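Long-range contact in nsp9 (PDB 5YM6), which probably binds single-stranded nucleic acid as part of the coronavirus replication machinery, with dimerization enhancing its affinity: residues 60-72 and 82-95. Numbering follows the deposited sequence.
Sequences KTVLNLDPPMRFA and VYLYFIQNISSLNR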
loop_
_atom_site.group_PDB
_atom_site.type_symbol
_atom_site.label_atom_id
_atom_site.label_comp_id
_atom_site.label_asym_id
_atom_site.label_seq_id
_atom_site.Cartn_x
_atom_site.Cartn_y
_atom_site.Cartn_z
ATOM N N LYS B 60 6.915 -17.500 20.227
ATOM C CA LYS B 60 6.106 -18.168 19.206
ATOM C C LYS B 60 4.617 -17.875 19.363
ATOM O O LYS B 60 4.035 -18.076 20.432
ATOM C CB LYS B 60 6.346 -19.674 19.253
ATOM C CG LYS B 60 5.695 -20.451 18.125
ATOM C CD LYS B 60 6.699 -21.376 17.450
ATOM C CE LYS B 60 6.317 -22.849 17.601
ATOM N NZ LYS B 60 4.880 -23.127 17.298
ATOM N N THR B 61 3.995 -17.406 18.289
ATOM C CA THR B 61 2.589 -17.041 18.342
ATOM C C THR B 61 1.816 -17.511 17.113
ATOM O O THR B 61 2.325 -17.482 15.994
ATOM C CB THR B 61 2.411 -15.525 18.480
ATOM O OG1 THR B 61 1.026 -15.194 18.319
ATOM C CG2 THR B 61 3.227 -14.796 17.426
ATOM N N VAL B 62 0.584 -17.938 17.347
ATOM C CA VAL B 62 -0.295 -18.391 16.289
ATOM C C VAL B 62 -1.260 -17.271 15.908
ATOM O O VAL B 62 -1.979 -16.733 16.759
ATOM C CB VAL B 62 -1.069 -19.649 16.716
ATOM C CG1 VAL B 62 -2.013 -20.092 15.622
ATOM C CG2 VAL B 62 -0.090 -20.768 17.066
ATOM N N LEU B 63 -1.250 -16.908 14.629
ATOM C CA LEU B 63 -2.101 -15.836 14.122
ATOM C C LEU B 63 -3.178 -16.369 13.192
ATOM O O LEU B 63 -2.913 -17.256 12.381
ATOM C CB LEU B 63 -1.271 -14.803 13.377
ATOM C CG LEU B 63 -0.120 -14.189 14.168
ATOM C CD1 LEU B 63 0.619 -13.210 13.290
ATOM C CD2 LEU B 63 -0.665 -13.507 15.411
ATOM N N ASN B 64 -4.381 -15.815 13.288
ATOM C CA ASN B 64 -5.457 -16.217 12.388
ATOM C C ASN B 64 -5.331 -15.552 11.037
ATOM O O ASN B 64 -4.878 -14.409 10.940
ATOM C CB ASN B 64 -6.822 -15.883 12.988
ATOM C CG ASN B 64 -7.110 -16.682 14.231
ATOM O OD1 ASN B 64 -6.847 -17.887 14.284
ATOM N ND2 ASN B 64 -7.606 -16.010 15.260
ATOM N N LEU B 65 -5.750 -16.272 10.001
ATOM C CA LEU B 65 -5.771 -15.750 8.632
ATOM C C LEU B 65 -7.174 -15.321 8.209
ATOM O O LEU B 65 -8.156 -15.997 8.537
ATOM C CB LEU B 65 -5.283 -16.813 7.660
ATOM C CG LEU B 65 -3.907 -17.379 7.985
ATOM C CD1 LEU B 65 -3.624 -18.611 7.131
ATOM C CD2 LEU B 65 -2.875 -16.288 7.770
ATOM N N ASP B 66 -7.254 -14.231 7.448
ATOM C CA ASP B 66 -8.477 -13.881 6.717
ATOM C C ASP B 66 -8.684 -14.865 5.571
ATOM O O ASP B 66 -7.758 -15.557 5.193
ATOM C CB ASP B 66 -8.393 -12.442 6.198
ATOM C CG ASP B 66 -8.527 -11.421 7.306
ATOM O OD1 ASP B 66 -9.042 -11.789 8.371
ATOM O OD2 ASP B 66 -8.121 -10.254 7.111
ATOM N N PRO B 67 -9.917 -14.957 5.036
ATOM C CA PRO B 67 -10.175 -15.910 3.948
ATOM C C PRO B 67 -9.300 -15.610 2.740
ATOM O O PRO B 67 -8.972 -14.456 2.515
ATOM C CB PRO B 67 -11.666 -15.702 3.628
ATOM C CG PRO B 67 -12.035 -14.390 4.262
ATOM C CD PRO B 67 -11.139 -14.245 5.457
ATOM N N PRO B 68 -8.914 -16.646 1.984
ATOM C CA PRO B 68 -7.984 -16.468 0.859
ATOM C C PRO B 68 -8.561 -15.623 -0.271
ATOM O O PRO B 68 -9.771 -15.621 -0.512
ATOM C CB PRO B 68 -7.720 -17.904 0.391
ATOM C CG PRO B 68 -8.873 -18.700 0.904
ATOM C CD PRO B 68 -9.212 -18.064 2.224
ATOM N N MET B 69 -7.692 -14.887 -0.940
ATOM C CA MET B 69 -8.060 -14.253 -2.194
ATOM C C MET B 69 -7.216 -14.814 -3.324
ATOM O O MET B 69 -6.018 -15.014 -3.184
ATOM C CB MET B 69 -7.893 -12.752 -2.106
ATOM C CG MET B 69 -8.657 -12.152 -0.963
ATOM S SD MET B 69 -8.536 -10.379 -1.066
ATOM C CE MET B 69 -9.601 -10.082 -2.480
ATOM N N ARG B 70 -7.854 -15.048 -4.456
ATOM C CA ARG B 70 -7.217 -15.750 -5.553
ATOM C C ARG B 70 -6.533 -14.788 -6.522
ATOM O O ARG B 70 -7.065 -13.719 -6.824
ATOM C CB ARG B 70 -8.270 -16.600 -6.273
ATOM C CG ARG B 70 -7.767 -17.386 -7.453
ATOM C CD ARG B 70 -8.931 -18.041 -8.182
ATOM N NE ARG B 70 -9.731 -18.873 -7.289
ATOM C CZ ARG B 70 -9.738 -20.203 -7.312
ATOM N NH1 ARG B 70 -8.990 -20.861 -8.192
ATOM N NH2 ARG B 70 -10.496 -20.879 -6.459
ATOM N N PHE B 71 -5.341 -15.149 -6.989
ATOM C CA PHE B 71 -4.751 -14.453 -8.134
ATOM C C PHE B 71 -3.796 -15.372 -8.895
ATOM O O PHE B 71 -3.378 -16.408 -8.381
ATOM C CB PHE B 71 -4.035 -13.160 -7.704
ATOM C CG PHE B 71 -2.754 -13.380 -6.938
ATOM C CD1 PHE B 71 -2.779 -13.684 -5.587
ATOM C CD2 PHE B 71 -1.528 -13.248 -7.565
ATOM C CE1 PHE B 71 -1.599 -13.876 -4.879
ATOM C CE2 PHE B 71 -0.345 -13.435 -6.864
ATOM C CZ PHE B 71 -0.381 -13.750 -5.520
ATOM N N ALA B 72 -3.466 -14.986 -10.125
ATOM C CA ALA B 72 -2.651 -15.815 -11.012
ATOM C C ALA B 72 -1.156 -15.548 -10.846
ATOM O O ALA B 72 -0.694 -14.421 -11.037
ATOM C CB ALA B 72 -3.065 -15.593 -12.457
ATOM N N VAL B 82 -2.612 -18.890 -7.089
ATOM C CA VAL B 82 -2.045 -18.626 -5.769
ATOM C C VAL B 82 -3.141 -18.079 -4.859
ATOM O O VAL B 82 -4.069 -17.443 -5.346
ATOM C CB VAL B 82 -0.881 -17.598 -5.859
ATOM C CG1 VAL B 82 -0.123 -17.526 -4.557
ATOM C CG2 VAL B 82 0.058 -17.962 -7.006
ATOM N N TYR B 83 -3.050 -18.315 -3.550
ATOM C CA TYR B 83 -3.986 -17.683 -2.617
ATOM C C TYR B 83 -3.277 -16.756 -1.652
ATOM O O TYR B 83 -2.304 -17.140 -1.021
ATOM C CB TYR B 83 -4.763 -18.731 -1.834
ATOM C CG TYR B 83 -5.561 -19.617 -2.747
ATOM C CD1 TYR B 83 -6.815 -19.228 -3.210
ATOM C CD2 TYR B 83 -5.042 -20.822 -3.181
ATOM C CE1 TYR B 83 -7.535 -20.047 -4.072
ATOM C CE2 TYR B 83 -5.745 -21.637 -4.026
ATOM C CZ TYR B 83 -6.986 -21.247 -4.473
ATOM O OH TYR B 83 -7.668 -22.088 -5.331
ATOM N N LEU B 84 -3.778 -15.536 -1.558
ATOM C CA LEU B 84 -3.243 -14.526 -0.658
ATOM C C LEU B 84 -4.113 -14.474 0.588
ATOM O O LEU B 84 -5.353 -14.377 0.487
ATOM C CB LEU B 84 -3.210 -13.152 -1.348
ATOM C CG LEU B 84 -2.882 -11.925 -0.487
ATOM C CD1 LEU B 84 -1.427 -11.915 -0.106
ATOM C CD2 LEU B 84 -3.233 -10.621 -1.224
ATOM N N TYR B 85 -3.482 -14.565 1.755
ATOM C CA TYR B 85 -4.197 -14.480 3.023
ATOM C C TYR B 85 -3.617 -13.342 3.829
ATOM O O TYR B 85 -2.415 -13.353 4.109
ATOM C CB TYR B 85 -4.046 -15.739 3.870
ATOM C CG TYR B 85 -4.475 -17.066 3.293
ATOM C CD1 TYR B 85 -3.684 -17.732 2.364
ATOM C CD2 TYR B 85 -5.625 -17.692 3.753
ATOM C CE1 TYR B 85 -4.061 -18.974 1.870
ATOM C CE2 TYR B 85 -5.995 -18.937 3.274
ATOM C CZ TYR B 85 -5.212 -19.564 2.331
ATOM O OH TYR B 85 -5.581 -20.798 1.853
ATOM N N PHE B 86 -4.448 -12.375 4.216
ATOM C CA PHE B 86 -3.997 -11.364 5.151
ATOM C C PHE B 86 -4.136 -11.882 6.567
ATOM O O PHE B 86 -5.023 -12.682 6.870
ATOM C CB PHE B 86 -4.779 -10.062 4.988
ATOM C CG PHE B 86 -4.385 -9.290 3.776
ATOM C CD1 PHE B 86 -3.149 -8.679 3.718
ATOM C CD2 PHE B 86 -5.228 -9.209 2.689
ATOM C CE1 PHE B 86 -2.762 -7.973 2.600
ATOM C CE2 PHE B 86 -4.851 -8.497 1.569
ATOM C CZ PHE B 86 -3.616 -7.885 1.531
ATOM N N ILE B 87 -3.228 -11.442 7.425
ATOM C CA ILE B 87 -3.287 -11.798 8.837
ATOM C C ILE B 87 -4.448 -11.008 9.461
ATOM O O ILE B 87 -4.655 -9.844 9.122
ATOM C CB ILE B 87 -1.943 -11.502 9.546
ATOM C CG1 ILE B 87 -0.995 -12.713 9.425
ATOM C CG2 ILE B 87 -2.151 -11.222 11.029
ATOM C CD1 ILE B 87 -0.635 -13.093 8.019
ATOM N N GLN B 88 -5.209 -11.647 10.344
ATOM C CA GLN B 88 -6.410 -11.025 10.893
ATOM C C GLN B 88 -6.075 -9.703 11.587
ATOM O O GLN B 88 -5.079 -9.611 12.307
ATOM C CB GLN B 88 -7.128 -11.965 11.859
ATOM C CG GLN B 88 -8.444 -11.361 12.355
ATOM C CD GLN B 88 -9.293 -12.323 13.158
ATOM O OE1 GLN B 88 -8.775 -13.196 13.849
ATOM N NE2 GLN B 88 -10.612 -12.161 13.070
ATOM N N ASN B 89 -6.899 -8.693 11.313
ATOM C CA ASN B 89 -6.828 -7.370 11.946
ATOM C C ASN B 89 -5.646 -6.517 11.513
ATOM O O ASN B 89 -5.366 -5.481 12.107
ATOM C CB ASN B 89 -6.816 -7.514 13.471
ATOM C CG ASN B 89 -8.119 -8.040 14.001
ATOM O OD1 ASN B 89 -9.188 -7.738 13.462
ATOM N ND2 ASN B 89 -8.047 -8.838 15.056
ATOM N N ILE B 90 -4.949 -6.937 10.469
ATOM C CA ILE B 90 -3.853 -6.125 9.984
ATOM C C ILE B 90 -4.444 -4.830 9.380
ATOM O O ILE B 90 -5.559 -4.829 8.863
ATOM C CB ILE B 90 -2.989 -6.918 8.978
ATOM C CG1 ILE B 90 -1.519 -6.511 9.095
ATOM C CG2 ILE B 90 -3.562 -6.859 7.591
ATOM C CD1 ILE B 90 -0.831 -7.176 10.279
ATOM N N SER B 91 -3.721 -3.726 9.509
ATOM C CA SER B 91 -4.241 -2.422 9.078
ATOM C C SER B 91 -4.456 -2.307 7.573
ATOM O O SER B 91 -3.813 -3.003 6.782
ATOM C CB SER B 91 -3.306 -1.307 9.529
ATOM O OG SER B 91 -2.051 -1.375 8.882
ATOM N N SER B 92 -5.369 -1.420 7.185
ATOM C CA SER B 92 -5.627 -1.163 5.778
ATOM C C SER B 92 -4.361 -0.607 5.111
ATOM O O SER B 92 -4.126 -0.858 3.933
ATOM C CB SER B 92 -6.801 -0.194 5.603
ATOM O OG SER B 92 -8.058 -0.874 5.620
ATOM N N LEU B 93 -3.553 0.142 5.863
ATOM C CA LEU B 93 -2.320 0.712 5.299
ATOM C C LEU B 93 -1.331 -0.398 4.955
ATOM O O LEU B 93 -0.631 -0.347 3.942
ATOM C CB LEU B 93 -1.655 1.681 6.268
ATOM C CG LEU B 93 -0.497 2.528 5.733
ATOM C CD1 LEU B 93 -1.032 3.743 5.021
ATOM C CD2 LEU B 93 0.416 2.975 6.865
ATOM N N ASN B 94 -1.265 -1.399 5.817
ATOM C CA ASN B 94 -0.332 -2.489 5.587
ATOM C C ASN B 94 -0.820 -3.394 4.472
ATOM O O ASN B 94 -0.013 -3.949 3.745
ATOM C CB ASN B 94 -0.104 -3.295 6.872
ATOM C CG ASN B 94 0.842 -2.604 7.827
ATOM O OD1 ASN B 94 0.658 -2.652 9.048
ATOM N ND2 ASN B 94 1.844 -1.923 7.280
ATOM N N ARG B 95 -2.136 -3.542 4.343
ATOM C CA ARG B 95 -2.706 -4.296 3.232
ATOM C C ARG B 95 -2.313 -3.620 1.924
ATOM O O ARG B 95 -1.907 -4.285 0.968
ATOM C CB ARG B 95 -4.229 -4.408 3.354
ATOM C CG ARG B 95 -4.686 -5.290 4.537
ATOM C CD ARG B 95 -6.139 -5.031 4.948
ATOM N NE ARG B 95 -7.112 -5.523 3.974
ATOM C CZ ARG B 95 -7.717 -6.709 4.046
ATOM N NH1 ARG B 95 -8.584 -7.065 3.106
ATOM N NH2 ARG B 95 -7.455 -7.544 5.052
HETATM O O HOH W 1 -7.056 -12.389 2.986
#
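Pro68 lays its ring over one face of Tyr85, CB sitting 3.8 Å from the ring centroid in a CH-pi contact, within the small open beta-barrel of coronavirus nsp9. Proline suits this place: its compact, rigid ring presents CB, CG and CD to the tyrosine without flexible ends, and its lack of an N-H costs nothing where the chain leaves the strand pairing. The hydroxyl of Tyr85 is hydrogen-bonded to the backbone at Lys46 O and Leu49 N, which hold the ring for the proline to cover. Beyond Pro68, strand 69-71 pairs antiparallel with 82-86 as a hairpin, and paired backbone bonds join Met69 to Leu84 and Phe71 to Val82. Phe71 CG sits between the backbone N and the carbonyl carbon (chi1 71°), which turns the ring toward strand 82-86; this broad apolar ring spans Val82 CB, over one face, and Leu84 CB, 3.9 Å from CE1, and also meets Ile102 of the C-terminal helix. Before the prolines the two segments meet again, Asp66 N giving a straight bond to Phe86 O (2.8 Å). One water bridges the segments between the two pairings, donating to Pro67 O and accepting from Phe86 N. Arg95 CG lies over a face of Phe86, whose CD2 covers one face of the guanidinium. Asp66, a short acid, completes the group with a long salt bridge, OD2 lying 3.5 Å from Arg95 NH2 at the guanidinium edge.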